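Local coordinates for protein chitinase (Thermococcus chitonophagus, PDB 5XSW) that hydrolyses chitin, probably as an endochitinase, this chain being the C-terminal portion of a longer protein and binding a glycan, at residues A[478-481]-A[482-486]. Numbering follows the deposited sequence.
Sequences YYHA and RNYNP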
loop_
_atom_site.group_PDB
_atom_site.type_symbol
_atom_site.label_atom_id
_atom_site.label_comp_id
_atom_site.label_asym_id
_atom_site.label_seq_id
_atom_site.Cartn_x
_atom_site.Cartn_y
_atom_site.Cartn_z
ATOM N N TYR A 478 0.495 2.537 -13.317
ATOM C CA TYR A 478 0.577 1.987 -14.667
ATOM C C TYR A 478 0.299 0.514 -14.713
ATOM O O TYR A 478 -0.589 0.068 -15.451
ATOM C CB TYR A 478 1.964 2.276 -15.252
ATOM C CG TYR A 478 2.051 1.928 -16.761
ATOM C CD1 TYR A 478 1.454 2.757 -17.739
ATOM C CD2 TYR A 478 2.705 0.796 -17.177
ATOM C CE1 TYR A 478 1.511 2.410 -19.114
ATOM C CE2 TYR A 478 2.803 0.453 -18.565
ATOM C CZ TYR A 478 2.207 1.265 -19.507
ATOM O OH TYR A 478 2.305 0.897 -20.840
ATOM N N TYR A 479 1.053 -0.281 -13.946
ATOM C CA TYR A 479 0.828 -1.724 -14.020
ATOM C C TYR A 479 -0.485 -2.116 -13.400
ATOM O O TYR A 479 -1.167 -3.021 -13.867
ATOM C CB TYR A 479 1.978 -2.500 -13.333
ATOM C CG TYR A 479 3.304 -2.138 -13.917
ATOM C CD1 TYR A 479 3.659 -2.520 -15.221
ATOM C CD2 TYR A 479 4.184 -1.372 -13.196
ATOM C CE1 TYR A 479 4.905 -2.122 -15.766
ATOM C CE2 TYR A 479 5.383 -0.981 -13.713
ATOM C CZ TYR A 479 5.746 -1.376 -14.999
ATOM O OH TYR A 479 6.997 -0.949 -15.458
ATOM N N HIS A 480 -0.872 -1.430 -12.343
ATOM C CA HIS A 480 -2.110 -1.830 -11.705
ATOM C C HIS A 480 -3.346 -1.537 -12.599
ATOM O O HIS A 480 -4.193 -2.389 -12.833
ATOM C CB HIS A 480 -2.294 -1.080 -10.380
ATOM C CG HIS A 480 -3.405 -1.634 -9.555
ATOM N ND1 HIS A 480 -4.124 -0.875 -8.660
ATOM C CD2 HIS A 480 -3.871 -2.897 -9.444
ATOM C CE1 HIS A 480 -5.017 -1.641 -8.057
ATOM N NE2 HIS A 480 -4.908 -2.870 -8.545
ATOM N N ALA A 481 -3.432 -0.317 -13.100
ATOM C CA ALA A 481 -4.595 0.071 -13.920
ATOM C C ALA A 481 -4.584 -0.654 -15.276
ATOM O O ALA A 481 -5.651 -1.017 -15.766
ATOM C CB ALA A 481 -4.632 1.618 -14.107
ATOM N N ARG A 482 -3.414 -0.903 -15.873
ATOM C CA ARG A 482 -3.448 -1.682 -17.141
ATOM C C ARG A 482 -3.904 -3.123 -16.917
ATOM O O ARG A 482 -4.426 -3.718 -17.826
ATOM C CB ARG A 482 -2.085 -1.712 -17.852
ATOM C CG ARG A 482 -1.641 -0.356 -18.212
ATOM C CD ARG A 482 -0.732 -0.371 -19.371
ATOM N NE ARG A 482 -1.573 -0.503 -20.557
ATOM C CZ ARG A 482 -1.119 -0.846 -21.743
ATOM N NH1 ARG A 482 0.172 -1.106 -21.887
ATOM N NH2 ARG A 482 -1.972 -0.962 -22.762
ATOM N N ASN A 483 -3.720 -3.680 -15.719
ATOM C CA ASN A 483 -4.069 -5.101 -15.469
ATOM C C ASN A 483 -5.402 -5.302 -14.735
ATOM O O ASN A 483 -5.657 -6.374 -14.186
ATOM C CB ASN A 483 -2.939 -5.788 -14.656
ATOM C CG ASN A 483 -1.693 -6.037 -15.487
ATOM O OD1 ASN A 483 -1.625 -7.032 -16.200
ATOM N ND2 ASN A 483 -0.710 -5.125 -15.424
ATOM N N TYR A 484 -6.223 -4.253 -14.670
ATOM C CA TYR A 484 -7.418 -4.257 -13.830
ATOM C C TYR A 484 -8.619 -4.533 -14.744
ATOM O O TYR A 484 -8.822 -3.797 -15.711
ATOM C CB TYR A 484 -7.560 -2.896 -13.081
ATOM C CG TYR A 484 -8.590 -2.907 -11.984
ATOM C CD1 TYR A 484 -8.375 -3.645 -10.812
ATOM C CD2 TYR A 484 -9.784 -2.188 -12.116
ATOM C CE1 TYR A 484 -9.336 -3.660 -9.803
ATOM C CE2 TYR A 484 -10.732 -2.171 -11.115
ATOM C CZ TYR A 484 -10.515 -2.913 -9.967
ATOM O OH TYR A 484 -11.472 -2.885 -8.987
ATOM N N ASN A 485 -9.374 -5.595 -14.449
ATOM C CA ASN A 485 -10.491 -6.015 -15.314
ATOM C C ASN A 485 -11.731 -6.326 -14.507
ATOM O O ASN A 485 -12.026 -7.486 -14.231
ATOM C CB ASN A 485 -10.082 -7.258 -16.158
ATOM C CG ASN A 485 -8.867 -6.977 -17.026
ATOM O OD1 ASN A 485 -7.788 -7.515 -16.790
ATOM N ND2 ASN A 485 -9.026 -6.076 -18.007
ATOM N N PRO A 486 -12.460 -5.281 -14.099
ATOM C CA PRO A 486 -13.607 -5.420 -13.201
ATOM C C PRO A 486 -14.906 -5.731 -13.952
ATOM O O PRO A 486 -14.865 -6.007 -15.154
ATOM C CB PRO A 486 -13.703 -4.035 -12.557
ATOM C CG PRO A 486 -13.165 -3.093 -13.644
ATOM C CD PRO A 486 -12.167 -3.866 -14.434
ATOM O OXT PRO A 486 -16.003 -5.658 -13.369
HETATM O O HOH W 1 -7.475 -1.951 -17.574
#
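R482 lays its aliphatic chain along Y478, a worked example of how the last turn of a helix is closed by backbone and side-chain bonds together. R482 N donates to Y478 O (3.0 Å), and CD sits over one face of the phenol ring, 3.7 Å from the centroid, in a CH-pi contact. Bent at chi3 (79°), the arginine chain carries NH1 on to the hydroxyl end of the ring for a weak hydrogen bond to Y478 OH (3.1 Å). That oxygen is held more firmly by T71 O, and NH1 by a salt bridge to D69; an alanine in place of R482 would probably leave D69 without its mate and uncover the ring face. Equally firm, N483 ND2 hydrogen-bonds to Y479 O at 2.7 Å, nearly straight (173°). Looser are the weak backbone bonds from N483 N to Y479 O and H480 O and from Y484 N to A481 O, with a water bridging A481 O and Y484 O. D273 of the second subunit packs on N483, so this side is not simply solvent. On the buried flank the H480 and Y484 rings meet obliquely, planes 64° apart, against helices 288-311 and 340-346, while Y478 and Y479 pack on strand 75-77.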